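Local coordinates for protein phosphoribosylamine--glycine ligase (Thermotoga maritima, PDB 1VKZ) that catalyses the ATP-dependent joining of glycine to 5-phosphoribosylamine, giving glycinamide ribonucleotide in de novo purine biosynthesis, with magnesium or manganese as cofactor, at residues A[78-83]-A[94-99]; A[101-106]-A[284-289]; A[106-111]-A[147-152]; A[125-130]-A[186-191]; A[143-148]-A[157-162]. One frame throughout, in Å; residues are numbered along the deposited sequence.

Contact 1 (A[78-83]-A[94-99])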
# COMPACT_ATOMS: atom_id res chain seq x y z
N SER A 78 -6.40 5.92 -5.13
CA SER A 78 -6.77 6.01 -6.53
C SER A 78 -7.23 7.43 -6.89
O SER A 78 -7.63 7.71 -8.04
CB SER A 78 -7.94 5.05 -6.81
OG SER A 78 -9.16 5.52 -6.22
N GLU A 79 -7.21 8.33 -5.90
CA GLU A 79 -7.21 9.75 -6.22
C GLU A 79 -6.33 9.95 -7.46
O GLU A 79 -6.74 10.58 -8.44
CB GLU A 79 -6.74 10.58 -5.02
CG GLU A 79 -7.90 11.23 -4.24
CD GLU A 79 -7.89 10.99 -2.72
OE1 GLU A 79 -6.89 10.48 -2.17
OE2 GLU A 79 -8.92 11.30 -2.06
N GLU A 80 -5.18 9.27 -7.47
CA GLU A 80 -4.17 9.47 -8.50
C GLU A 80 -4.44 9.08 -9.93
O GLU A 80 -3.61 9.37 -10.78
CB GLU A 80 -2.86 8.89 -8.05
CG GLU A 80 -2.00 10.00 -7.51
CD GLU A 80 -1.00 9.51 -6.57
OE1 GLU A 80 -1.19 8.43 -5.97
OE2 GLU A 80 -0.03 10.22 -6.42
N PHE A 81 -5.59 8.50 -10.24
CA PHE A 81 -6.05 8.48 -11.64
C PHE A 81 -6.95 9.69 -11.91
O PHE A 81 -7.86 9.62 -12.73
CB PHE A 81 -6.62 7.11 -11.98
CG PHE A 81 -5.89 6.00 -11.27
CD1 PHE A 81 -6.38 5.47 -10.09
CD2 PHE A 81 -4.66 5.57 -11.73
CE1 PHE A 81 -5.66 4.48 -9.40
CE2 PHE A 81 -3.95 4.58 -11.04
CZ PHE A 81 -4.44 4.05 -9.88
N LEU A 82 -6.67 10.79 -11.18
CA LEU A 82 -6.81 12.19 -11.67
C LEU A 82 -5.88 13.29 -11.01
O LEU A 82 -5.36 14.14 -11.73
CB LEU A 82 -8.29 12.66 -11.66
CG LEU A 82 -8.71 13.86 -12.55
CD1 LEU A 82 -7.72 14.25 -13.68
CD2 LEU A 82 -10.10 13.61 -13.19
N VAL A 83 -5.67 13.26 -9.69
CA VAL A 83 -5.14 14.45 -8.94
C VAL A 83 -4.00 15.25 -9.63
O VAL A 83 -4.19 16.42 -10.01
CB VAL A 83 -4.74 14.15 -7.42
CG1 VAL A 83 -5.96 14.05 -6.52
CG2 VAL A 83 -3.90 12.91 -7.26
N PHE A 94 2.10 15.50 -4.62
CA PHE A 94 3.32 14.75 -4.64
C PHE A 94 2.97 13.29 -5.01
O PHE A 94 2.95 12.41 -4.18
CB PHE A 94 4.07 14.87 -3.30
CG PHE A 94 5.43 14.17 -3.31
CD1 PHE A 94 6.35 14.45 -4.32
CD2 PHE A 94 5.74 13.21 -2.37
CE1 PHE A 94 7.56 13.79 -4.35
CE2 PHE A 94 6.96 12.57 -2.38
CZ PHE A 94 7.88 12.86 -3.38
N GLY A 95 2.70 13.09 -6.28
CA GLY A 95 2.36 11.83 -6.77
C GLY A 95 2.25 11.95 -8.25
O GLY A 95 2.09 13.03 -8.74
N PRO A 96 2.35 10.84 -8.96
CA PRO A 96 2.52 10.90 -10.40
C PRO A 96 1.25 11.28 -11.14
O PRO A 96 0.15 11.04 -10.63
CB PRO A 96 2.94 9.47 -10.73
CG PRO A 96 2.32 8.67 -9.73
CD PRO A 96 2.33 9.45 -8.48
N VAL A 97 1.40 11.85 -12.34
CA VAL A 97 0.25 12.09 -13.24
C VAL A 97 -0.46 10.81 -13.66
O VAL A 97 0.11 9.74 -13.54
CB VAL A 97 0.66 12.88 -14.52
CG1 VAL A 97 1.26 14.23 -14.16
CG2 VAL A 97 1.61 12.10 -15.40
N LYS A 98 -1.69 10.94 -14.15
CA LYS A 98 -2.53 9.81 -14.58
C LYS A 98 -1.79 8.81 -15.47
O LYS A 98 -1.93 7.57 -15.30
CB LYS A 98 -3.71 10.28 -15.40
CG LYS A 98 -4.85 10.93 -14.66
CD LYS A 98 -6.20 10.89 -15.48
CE LYS A 98 -6.11 11.47 -16.93
NZ LYS A 98 -6.19 12.99 -17.03
N GLU A 99 -1.06 9.35 -16.44
CA GLU A 99 -0.37 8.52 -17.42
C GLU A 99 0.64 7.60 -16.76
O GLU A 99 0.84 6.51 -17.21
CB GLU A 99 0.31 9.39 -18.48
CG GLU A 99 -0.67 10.14 -19.39
CD GLU A 99 -1.03 11.57 -18.93
OE1 GLU A 99 -0.91 11.95 -17.73
OE2 GLU A 99 -1.45 12.35 -19.82
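In the N domain, the loop after strand 73-74 packs on the approach to helix 98-105, with Glu80 against Gly95 and Pro96, and Phe81 and Leu82 against Lys98. The carboxylate of Glu80 ends against the backbone of Gly95 and Pro96. CD of Glu80 lies roughly anti to CA (chi2 155°), which carries the acid out to the Gly95-Pro96 link. There Glu80 OE2 comes 2.9 Å from Gly95 CA and 3.2 Å from Pro96 CD. The side chains of Glu80 and Pro96 cross at about a right angle. Gly95, having no side chain, leaves the carboxylate room to lie this close. With an alanine in place of Glu80, the reach to Gly95 CA and Pro96 CD is lost, and a gap would probably open in front of the proline ring.

Lys98 makes the second half of the contact. Its chain turns twice near its end and runs beside Leu82, both side chains pointing the same way. Lys98 CG lies 3.8 Å from Leu82 CA, and Lys98 CD lies 3.5 Å from Phe81 O. At the end, Lys98 NZ is 3.9 Å from Leu82 CD1. Phe81 also reaches Leu151, and Phe94 meets Phe269 edge-to-face. Across the two segments the polar groups mostly touch carbon, so the fit rests on shape and van der Waals contact rather than on hydrogen bonds.

Contact 2 (A[101-106]-A[284-289])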
# COMPACT_ATOMS: atom_id res chain seq x y z
N ALA A 101 0.58 6.73 -13.50
CA ALA A 101 -0.19 5.90 -12.58
C ALA A 101 -0.92 4.72 -13.26
O ALA A 101 -1.40 3.83 -12.55
CB ALA A 101 -1.19 6.75 -11.79
N ARG A 102 -0.99 4.71 -14.60
CA ARG A 102 -1.35 3.49 -15.37
C ARG A 102 -0.47 2.29 -15.02
O ARG A 102 -0.83 1.14 -15.26
CB ARG A 102 -1.14 3.68 -16.86
CG ARG A 102 -1.93 4.69 -17.51
CD ARG A 102 -1.75 4.61 -19.01
NE ARG A 102 -2.57 3.53 -19.58
CZ ARG A 102 -2.39 2.98 -20.78
NH1 ARG A 102 -1.39 3.37 -21.57
NH2 ARG A 102 -3.21 2.01 -21.17
N LEU A 103 0.72 2.56 -14.51
CA LEU A 103 1.57 1.52 -14.03
C LEU A 103 0.86 0.71 -12.95
O LEU A 103 1.07 -0.51 -12.90
CB LEU A 103 2.86 2.11 -13.48
CG LEU A 103 3.87 2.62 -14.47
CD1 LEU A 103 5.08 3.09 -13.69
CD2 LEU A 103 4.29 1.58 -15.47
N GLU A 104 0.06 1.38 -12.09
CA GLU A 104 -0.77 0.69 -11.11
C GLU A 104 -2.14 0.41 -11.68
O GLU A 104 -2.70 -0.64 -11.43
CB GLU A 104 -0.91 1.43 -9.76
CG GLU A 104 -1.69 0.60 -8.71
CD GLU A 104 -1.96 1.27 -7.33
OE1 GLU A 104 -1.16 2.08 -6.78
OE2 GLU A 104 -3.00 0.92 -6.74
N GLY A 105 -2.68 1.34 -12.45
CA GLY A 105 -4.09 1.30 -12.89
C GLY A 105 -4.46 0.28 -13.96
O GLY A 105 -5.61 -0.13 -14.04
N SER A 106 -3.50 -0.05 -14.79
CA SER A 106 -3.62 -1.02 -15.85
C SER A 106 -2.50 -2.03 -15.71
O SER A 106 -1.35 -1.76 -16.10
CB SER A 106 -3.49 -0.34 -17.20
OG SER A 106 -3.55 -1.29 -18.25
N LEU A 284 5.95 -8.15 -9.44
CA LEU A 284 4.59 -8.67 -9.49
C LEU A 284 3.59 -7.61 -9.82
O LEU A 284 2.56 -7.92 -10.40
CB LEU A 284 4.20 -9.27 -8.14
CG LEU A 284 5.05 -10.47 -7.74
CD1 LEU A 284 4.52 -11.04 -6.45
CD2 LEU A 284 5.05 -11.48 -8.85
N GLU A 285 3.90 -6.37 -9.42
CA GLU A 285 3.03 -5.24 -9.66
C GLU A 285 3.67 -3.98 -9.15
O GLU A 285 4.55 -4.00 -8.32
CB GLU A 285 1.65 -5.42 -9.01
CG GLU A 285 1.66 -5.28 -7.52
CD GLU A 285 0.34 -5.63 -6.87
OE1 GLU A 285 -0.55 -6.26 -7.51
OE2 GLU A 285 0.22 -5.26 -5.68
N TYR A 286 3.20 -2.88 -9.70
CA TYR A 286 3.56 -1.53 -9.31
C TYR A 286 2.37 -0.93 -8.54
O TYR A 286 1.23 -1.10 -8.93
CB TYR A 286 3.78 -0.69 -10.56
CG TYR A 286 5.05 -0.94 -11.34
CD1 TYR A 286 6.29 -0.86 -10.74
CD2 TYR A 286 5.00 -1.19 -12.70
CE1 TYR A 286 7.45 -1.08 -11.47
CE2 TYR A 286 6.14 -1.40 -13.43
CZ TYR A 286 7.35 -1.35 -12.81
OH TYR A 286 8.48 -1.51 -13.55
N ASN A 287 2.65 -0.27 -7.43
CA ASN A 287 1.70 0.65 -6.83
C ASN A 287 2.35 2.01 -6.76
O ASN A 287 3.56 2.13 -6.67
CB ASN A 287 1.25 0.14 -5.46
CG ASN A 287 0.46 -1.18 -5.54
OD1 ASN A 287 0.21 -1.72 -6.65
ND2 ASN A 287 0.04 -1.69 -4.38
N VAL A 288 1.55 3.05 -6.88
CA VAL A 288 2.08 4.42 -6.97
C VAL A 288 1.80 5.18 -5.69
O VAL A 288 1.55 6.36 -5.72
CB VAL A 288 1.50 5.20 -8.16
CG1 VAL A 288 2.01 4.57 -9.48
CG2 VAL A 288 -0.01 5.24 -8.10
N ARG A 289 1.84 4.47 -4.59
CA ARG A 289 1.77 5.06 -3.30
C ARG A 289 2.28 4.01 -2.30
O ARG A 289 2.54 2.88 -2.68
CB ARG A 289 0.35 5.49 -2.99
CG ARG A 289 -0.72 4.50 -3.42
CD ARG A 289 -0.66 3.16 -2.72
NE ARG A 289 -1.68 2.22 -3.19
CZ ARG A 289 -1.89 1.01 -2.68
NH1 ARG A 289 -1.16 0.56 -1.66
NH2 ARG A 289 -2.83 0.23 -3.20
O HOH W 1 0.87 -2.89 -11.85
O HOH W 2 -1.44 -2.83 -9.65
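Glu104 grips the backbone N-H of Val288 with the anti lone pair of its carboxylate, the side away from the other oxygen. The bond from Val288 N to Glu104 OE1 is 2.9 Å long, with an angle of 162° at the hydrogen. CG of Glu104 stands anti to its backbone N (chi1 -175°), and the extended chain reaches past Tyr286 O to get there. The second oxygen makes a long salt bridge, Glu104 OE2 to Arg289 NH2 at 3.6 Å. The carboxylate and guanidinium planes are 71° apart. Arg289 NE is buried without a partner.

The contact sets helix 98-105 of the N domain against strand 280-287, an edge strand of the ATP-grasp domain. Leu284 and Glu285 form a classic beta bulge opposite Gly273. Glu285 and Asn287 are predicted magnesium ligands, and Glu285 also pairs with Lys107.

Leu103 CD2 lies 4.0 Å from Tyr286 CD2, the two side chains meeting at a slant. Leu103 O sits in the plane of the Tyr286 ring, at its edge. The hydroxyl of Tyr286 bonds to Thr255. Water 1 links the backbones, 2.6 Å from Leu103 O and 3.2 Å from Tyr286 N. Val288 CG2 touches Ala101 CB at 4.2 Å.

Contact 3 (A[106-111]-A[147-152])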
# COMPACT_ATOMS: atom_id res chain seq x y z
N SER A 106 -3.50 -0.05 -14.79
CA SER A 106 -3.62 -1.02 -15.85
C SER A 106 -2.50 -2.03 -15.71
O SER A 106 -1.35 -1.76 -16.10
CB SER A 106 -3.49 -0.34 -17.20
OG SER A 106 -3.55 -1.29 -18.25
N LYS A 107 -2.83 -3.20 -15.16
CA LYS A 107 -1.87 -4.26 -15.02
C LYS A 107 -1.36 -4.75 -16.38
O LYS A 107 -0.25 -5.20 -16.47
CB LYS A 107 -2.46 -5.37 -14.18
CG LYS A 107 -2.49 -5.06 -12.71
CD LYS A 107 -2.91 -6.26 -11.86
CE LYS A 107 -2.97 -5.91 -10.35
NZ LYS A 107 -1.59 -5.81 -9.81
N VAL A 108 -2.17 -4.61 -17.43
CA VAL A 108 -1.71 -4.91 -18.77
C VAL A 108 -0.67 -3.92 -19.26
O VAL A 108 0.37 -4.32 -19.79
CB VAL A 108 -2.84 -4.90 -19.77
CG1 VAL A 108 -2.30 -5.21 -21.17
CG2 VAL A 108 -3.91 -5.92 -19.36
N TYR A 109 -0.97 -2.62 -19.12
CA TYR A 109 0.02 -1.62 -19.47
C TYR A 109 1.31 -1.89 -18.73
O TYR A 109 2.37 -1.78 -19.32
CB TYR A 109 -0.47 -0.21 -19.20
CG TYR A 109 0.60 0.86 -19.38
CD1 TYR A 109 0.87 1.39 -20.63
CD2 TYR A 109 1.34 1.32 -18.30
CE1 TYR A 109 1.84 2.38 -20.80
CE2 TYR A 109 2.31 2.29 -18.46
CZ TYR A 109 2.55 2.81 -19.71
OH TYR A 109 3.51 3.76 -19.87
N ALA A 110 1.23 -2.25 -17.45
CA ALA A 110 2.43 -2.38 -16.64
C ALA A 110 3.31 -3.45 -17.22
O ALA A 110 4.53 -3.27 -17.31
CB ALA A 110 2.07 -2.68 -15.18
N LYS A 111 2.70 -4.54 -17.68
CA LYS A 111 3.45 -5.66 -18.26
C LYS A 111 4.13 -5.33 -19.56
O LYS A 111 5.24 -5.80 -19.82
CB LYS A 111 2.53 -6.85 -18.48
CG LYS A 111 2.27 -7.61 -17.25
CD LYS A 111 3.58 -8.14 -16.67
CE LYS A 111 3.42 -9.53 -16.04
NZ LYS A 111 4.75 -10.23 -15.91
N LYS A 147 -4.83 -11.93 -13.44
CA LYS A 147 -4.85 -10.62 -12.85
C LYS A 147 -5.72 -9.69 -13.65
O LYS A 147 -5.49 -9.49 -14.84
CB LYS A 147 -3.44 -10.03 -12.80
CG LYS A 147 -2.37 -10.97 -12.29
CD LYS A 147 -1.14 -10.17 -11.87
CE LYS A 147 0.11 -10.70 -12.53
NZ LYS A 147 1.37 -10.05 -12.03
N ALA A 148 -6.71 -9.10 -12.99
CA ALA A 148 -7.53 -8.06 -13.60
C ALA A 148 -6.71 -6.86 -14.05
O ALA A 148 -5.90 -6.35 -13.31
CB ALA A 148 -8.56 -7.60 -12.60
N ASP A 149 -6.93 -6.39 -15.27
CA ASP A 149 -6.23 -5.20 -15.74
C ASP A 149 -6.41 -4.03 -14.79
O ASP A 149 -5.44 -3.39 -14.40
CB ASP A 149 -6.68 -4.76 -17.14
CG ASP A 149 -5.84 -3.57 -17.69
OD1 ASP A 149 -4.67 -3.44 -17.29
OD2 ASP A 149 -6.23 -2.74 -18.52
N GLY A 150 -7.66 -3.76 -14.44
CA GLY A 150 -7.99 -2.58 -13.66
C GLY A 150 -7.90 -2.79 -12.17
O GLY A 150 -7.61 -3.88 -11.68
N LEU A 151 -8.14 -1.70 -11.46
CA LEU A 151 -8.17 -1.71 -10.00
C LEU A 151 -9.34 -2.58 -9.56
O LEU A 151 -10.43 -2.54 -10.16
CB LEU A 151 -8.34 -0.30 -9.48
CG LEU A 151 -7.35 0.74 -10.00
CD1 LEU A 151 -7.83 2.13 -9.63
CD2 LEU A 151 -5.96 0.46 -9.43
N ALA A 152 -9.09 -3.41 -8.55
CA ALA A 152 -10.13 -4.30 -8.01
C ALA A 152 -10.19 -4.17 -6.49
O ALA A 152 -10.75 -5.03 -5.80
CB ALA A 152 -9.85 -5.77 -8.42
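Hydrogen bonds join Asp149 to the start of helix 107-116. Ser106 OG donates to Asp149 OD1 (2.6 Å) on the syn lone pair. Val108 N reaches the same oxygen at 2.8 Å, coming from above the carboxylate plane, so Asp149 OD1 takes two donors. Lys107 N bonds to Asp149 O (2.7 Å, 172°), in the carbonyl plane and on a lone pair. Ser106 is the N-cap, and its OG also accepts from Tyr109 N at 3.0 Å.

Carbon atoms make the remaining contacts. Val108 CG2 lies 3.3 Å from Asp149 OD1. Lys107 CD touches Ala148 O at 3.3 Å and Lys147 CB at 3.9 Å, the two lysine chains crossing at about a right angle.

Among the charges, Lys107 pairs with Glu285, a predicted magnesium ligand. Lys147 and Lys111 both pair with Asp189.

Asp149, in the predicted ATP-binding region, thus receives two N-H groups of the helix start, one on its carboxylate and one on its main-chain oxygen. The partial positive charge of that helix end probably strengthens the hold on the carboxylate.

Contact 4 (A[125-130]-A[186-191])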
# COMPACT_ATOMS: atom_id res chain seq x y z
N GLU A 125 0.59 -13.54 -20.80
CA GLU A 125 -0.19 -13.20 -21.99
C GLU A 125 -1.34 -12.31 -21.57
O GLU A 125 -1.65 -12.22 -20.39
CB GLU A 125 -0.76 -14.46 -22.65
CG GLU A 125 0.24 -15.51 -23.12
CD GLU A 125 0.97 -15.13 -24.41
OE1 GLU A 125 0.82 -13.99 -24.89
OE2 GLU A 125 1.68 -16.01 -24.94
N VAL A 126 -1.99 -11.69 -22.54
CA VAL A 126 -3.18 -10.88 -22.29
C VAL A 126 -4.42 -11.52 -22.89
O VAL A 126 -4.49 -11.78 -24.10
CB VAL A 126 -3.04 -9.46 -22.87
CG1 VAL A 126 -4.31 -8.63 -22.59
CG2 VAL A 126 -1.78 -8.78 -22.30
N ALA A 127 -5.42 -11.78 -22.05
CA ALA A 127 -6.71 -12.28 -22.52
C ALA A 127 -7.77 -11.18 -22.36
O ALA A 127 -8.09 -10.77 -21.23
CB ALA A 127 -7.11 -13.55 -21.77
N GLU A 128 -8.27 -10.71 -23.50
CA GLU A 128 -9.27 -9.67 -23.57
C GLU A 128 -10.69 -10.25 -23.58
O GLU A 128 -11.63 -9.53 -23.26
CB GLU A 128 -9.03 -8.79 -24.81
CG GLU A 128 -8.35 -7.47 -24.47
CD GLU A 128 -7.55 -6.84 -25.60
OE1 GLU A 128 -8.09 -6.74 -26.75
OE2 GLU A 128 -6.39 -6.42 -25.33
N THR A 129 -10.83 -11.52 -23.96
CA THR A 129 -12.11 -12.25 -23.87
C THR A 129 -11.89 -13.62 -23.23
O THR A 129 -10.76 -14.12 -23.19
CB THR A 129 -12.77 -12.44 -25.26
OG1 THR A 129 -12.19 -13.56 -25.94
CG2 THR A 129 -12.54 -11.25 -26.18
N PRO A 130 -12.97 -14.22 -22.70
CA PRO A 130 -12.95 -15.60 -22.21
C PRO A 130 -12.44 -16.63 -23.21
O PRO A 130 -11.82 -17.62 -22.82
CB PRO A 130 -14.42 -15.87 -21.89
CG PRO A 130 -14.93 -14.55 -21.51
CD PRO A 130 -14.28 -13.59 -22.46
N VAL A 186 -7.44 -9.46 -18.89
CA VAL A 186 -6.67 -10.00 -17.79
C VAL A 186 -5.27 -10.38 -18.24
O VAL A 186 -5.04 -10.74 -19.38
CB VAL A 186 -7.34 -11.22 -17.13
CG1 VAL A 186 -8.71 -10.85 -16.64
CG2 VAL A 186 -7.40 -12.42 -18.08
N VAL A 187 -4.34 -10.25 -17.32
CA VAL A 187 -3.00 -10.79 -17.48
C VAL A 187 -3.01 -12.25 -17.01
O VAL A 187 -3.59 -12.60 -15.97
CB VAL A 187 -1.92 -10.00 -16.66
CG1 VAL A 187 -0.50 -10.49 -16.98
CG2 VAL A 187 -2.05 -8.48 -16.91
N ILE A 188 -2.36 -13.11 -17.78
CA ILE A 188 -2.11 -14.45 -17.32
C ILE A 188 -0.63 -14.41 -17.02
O ILE A 188 0.17 -14.12 -17.89
CB ILE A 188 -2.47 -15.45 -18.39
CG1 ILE A 188 -3.83 -15.06 -19.02
CG2 ILE A 188 -2.50 -16.86 -17.78
CD1 ILE A 188 -4.22 -15.83 -20.27
N ASP A 189 -0.26 -14.65 -15.77
CA ASP A 189 1.11 -14.52 -15.36
C ASP A 189 1.66 -15.91 -15.04
O ASP A 189 0.99 -16.75 -14.44
CB ASP A 189 1.21 -13.60 -14.13
CG ASP A 189 2.27 -12.48 -14.27
OD1 ASP A 189 2.87 -12.36 -15.36
OD2 ASP A 189 2.58 -11.69 -13.33
N GLU A 190 2.87 -16.15 -15.47
CA GLU A 190 3.58 -17.34 -15.09
C GLU A 190 3.80 -17.26 -13.59
O GLU A 190 4.39 -16.29 -13.11
CB GLU A 190 4.89 -17.37 -15.86
CG GLU A 190 5.94 -18.31 -15.33
CD GLU A 190 7.31 -18.02 -15.91
OE1 GLU A 190 7.79 -16.83 -15.85
OE2 GLU A 190 7.89 -19.01 -16.43
N PHE A 191 3.32 -18.26 -12.85
CA PHE A 191 3.50 -18.31 -11.40
C PHE A 191 4.95 -18.55 -11.11
O PHE A 191 5.58 -19.35 -11.79
CB PHE A 191 2.69 -19.41 -10.78
CG PHE A 191 2.80 -19.48 -9.29
CD1 PHE A 191 2.16 -18.54 -8.48
CD2 PHE A 191 3.52 -20.54 -8.67
CE1 PHE A 191 2.26 -18.63 -7.07
CE2 PHE A 191 3.61 -20.64 -7.28
CZ PHE A 191 2.97 -19.69 -6.48
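Ile188 pairs with Glu125 and reaches diagonally to Ala127, where strands 124-127 and 186-190 of the ATP-grasp domain run antiparallel. Residues 186-191 fall in the predicted ATP-binding region. Ile188 CB is 3.9 Å from Glu125 O. Its CG1 stands anti to the carbonyl carbon (chi1 -44°) and comes 3.8 Å from the same Glu125 O. From there the chain runs extended to CD1, which touches Ala127 CB at 4.0 Å and lies 4.4 Å from Glu125 CB. The methyl of Ala127 also meets Val186 CG2 at 3.9 Å.

The backbones hold these side chains in step. Glu125 with Ile188 and Ala127 with Val186 are hydrogen-bonded pairs. Val126 with Val187, between them, is a non-hydrogen-bonded pair. The bond from Ile188 N to Glu125 O, 2.8 Å, is almost straight (174°). Val186 N to Ala127 O is also 2.8 Å, and Ala127 N to Val186 O is 2.9 Å. Glu125 N to Ile188 O is more bent, and the place of that oxygen is less sure.

Ala127 and Ile188 face helix 130-137. Val126 and Val187 face the other way, onto Val108 of helix 107-116. Glu125 turns its acid to Lys139, and Asp189 pairs with Lys111 and Lys147. Where the two strands face each other, the polar bonds are those of the main chain, and alanine, valine and isoleucine side chains give each helix an apolar surface to pack on.

Contact 5 (A[143-148]-A[157-162])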
# COMPACT_ATOMS: atom_id res chain seq x y z
N PRO A 143 -0.28 -24.06 -11.35
CA PRO A 143 -0.54 -22.93 -10.46
C PRO A 143 -0.75 -21.64 -11.29
O PRO A 143 0.21 -20.99 -11.69
CB PRO A 143 0.68 -22.92 -9.54
CG PRO A 143 1.75 -23.53 -10.33
CD PRO A 143 1.12 -24.51 -11.28
N TYR A 144 -2.01 -21.34 -11.61
CA TYR A 144 -2.33 -20.28 -12.57
C TYR A 144 -2.54 -18.96 -11.87
O TYR A 144 -3.09 -18.94 -10.78
CB TYR A 144 -3.60 -20.59 -13.40
CG TYR A 144 -3.51 -21.85 -14.25
CD1 TYR A 144 -2.74 -21.87 -15.40
CD2 TYR A 144 -4.18 -23.00 -13.89
CE1 TYR A 144 -2.66 -22.98 -16.17
CE2 TYR A 144 -4.09 -24.14 -14.65
CZ TYR A 144 -3.33 -24.12 -15.79
OH TYR A 144 -3.23 -25.24 -16.57
N VAL A 145 -2.09 -17.88 -12.49
CA VAL A 145 -2.28 -16.56 -11.96
C VAL A 145 -2.97 -15.70 -12.99
O VAL A 145 -2.47 -15.50 -14.09
CB VAL A 145 -0.96 -15.89 -11.58
CG1 VAL A 145 -1.24 -14.59 -10.81
CG2 VAL A 145 -0.12 -16.84 -10.78
N ILE A 146 -4.15 -15.23 -12.64
CA ILE A 146 -4.94 -14.34 -13.48
C ILE A 146 -5.03 -13.03 -12.74
O ILE A 146 -5.27 -13.03 -11.54
CB ILE A 146 -6.36 -14.92 -13.68
CG1 ILE A 146 -6.31 -16.24 -14.46
CG2 ILE A 146 -7.28 -13.94 -14.34
CD1 ILE A 146 -5.92 -16.11 -15.94
N LYS A 147 -4.83 -11.93 -13.44
CA LYS A 147 -4.85 -10.62 -12.85
C LYS A 147 -5.72 -9.69 -13.65
O LYS A 147 -5.49 -9.49 -14.84
CB LYS A 147 -3.44 -10.03 -12.80
CG LYS A 147 -2.37 -10.97 -12.29
CD LYS A 147 -1.14 -10.17 -11.87
CE LYS A 147 0.11 -10.70 -12.53
NZ LYS A 147 1.37 -10.05 -12.03
N ALA A 148 -6.71 -9.10 -12.99
CA ALA A 148 -7.53 -8.06 -13.60
C ALA A 148 -6.71 -6.86 -14.05
O ALA A 148 -5.90 -6.35 -13.31
CB ALA A 148 -8.56 -7.60 -12.60
N VAL A 157 -6.24 -10.22 -8.37
CA VAL A 157 -5.24 -11.18 -8.76
C VAL A 157 -5.66 -12.56 -8.25
O VAL A 157 -5.69 -12.77 -7.04
CB VAL A 157 -3.91 -10.79 -8.16
CG1 VAL A 157 -2.87 -11.85 -8.45
CG2 VAL A 157 -3.49 -9.46 -8.71
N LEU A 158 -6.01 -13.48 -9.15
CA LEU A 158 -6.41 -14.85 -8.76
C LEU A 158 -5.23 -15.77 -8.84
O LEU A 158 -4.44 -15.67 -9.76
CB LEU A 158 -7.51 -15.41 -9.68
CG LEU A 158 -8.80 -14.58 -9.81
CD1 LEU A 158 -9.72 -15.15 -10.90
CD2 LEU A 158 -9.55 -14.46 -8.49
N ILE A 159 -5.11 -16.69 -7.90
CA ILE A 159 -4.10 -17.76 -7.98
C ILE A 159 -4.79 -19.10 -7.81
O ILE A 159 -5.16 -19.47 -6.70
CB ILE A 159 -3.00 -17.55 -6.92
CG1 ILE A 159 -2.20 -16.28 -7.22
CG2 ILE A 159 -2.07 -18.73 -6.86
CD1 ILE A 159 -1.45 -15.75 -6.04
N LEU A 160 -4.96 -19.82 -8.90
CA LEU A 160 -5.78 -21.04 -8.88
C LEU A 160 -5.01 -22.29 -9.29
O LEU A 160 -4.25 -22.27 -10.26
CB LEU A 160 -7.00 -20.84 -9.76
CG LEU A 160 -7.78 -19.60 -9.34
CD1 LEU A 160 -8.77 -19.22 -10.41
CD2 LEU A 160 -8.44 -19.83 -7.98
N ASP A 161 -5.22 -23.36 -8.53
CA ASP A 161 -4.54 -24.62 -8.79
C ASP A 161 -4.98 -25.25 -10.11
O ASP A 161 -4.14 -25.72 -10.89
CB ASP A 161 -4.79 -25.62 -7.65
CG ASP A 161 -4.12 -25.21 -6.35
OD1 ASP A 161 -2.96 -24.74 -6.39
OD2 ASP A 161 -4.66 -25.34 -5.22
N SER A 162 -6.30 -25.25 -10.35
CA SER A 162 -6.89 -25.93 -11.51
C SER A 162 -7.28 -24.98 -12.66
O SER A 162 -7.68 -23.84 -12.46
CB SER A 162 -8.10 -26.80 -11.08
OG SER A 162 -9.33 -26.09 -11.12
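Val145 and Ile159 lie side by side and point the same way, with Val145 CG1 4.1 Å from Ile159 CG1. Val157 approaches the same methyl at a slant, Val145 CG1 to Val157 CG1 at 4.0 Å. Further along this face Lys147 runs beside Val157, Lys147 CG lying 4.0 Å from Val157 CG1, before its amine goes on to Asp189.

The other face carries Tyr144, Ile146, Leu158 and Leu160. Ile146 CB and Leu158 CB stand 4.2 Å apart. The Tyr144 ring is set by chi1 of -61°, with CG anti to the carbonyl carbon. Its edge meets the Ser162 backbone, CE2 of Tyr144 being 3.9 Å from Ser162 C. Replacing Tyr144 by an alanine removes the ring and would probably leave a gap between the Ser162 backbone and helices 163-175 and 130-137.

Paired backbone bonds join Tyr144 with Leu160 and Ile146 with Leu158. Tyr144 N to Leu160 O is 2.8 Å, and Ile146 N to Leu158 O is 2.9 Å.

This is a beta hairpin in the predicted ATP-binding region. Strand 157-160 is an edge strand of its sheet, and strand 144-148 lies between it and strand 186-190. Tyr144 and Ile146 pack on helices 163-175 and 130-137.

Contact 1 comes first along the chain, and contact 2 follows on the same helix, 98-105. Their centres are 11 Å apart. Contact 2 closes a loop that holds contacts 3, 4 and 5. Contacts 2 and 3, about 8 Å apart between centres, share Ser106 between helices 98-105 and 107-116. Contacts 3, 4 and 5 all reach the antiparallel sheet of strands 124-127, 186-190, 144-148 and 157-160. The segments of contacts 3 and 4 alternate along the chain, and contact 5 lies within the loop contact 4 closes. Contacts 1 and 5 are farthest apart, about 28 Å between centres. The series runs from the N domain past the predicted magnesium site to the sheet carrying much of the predicted ATP-binding region.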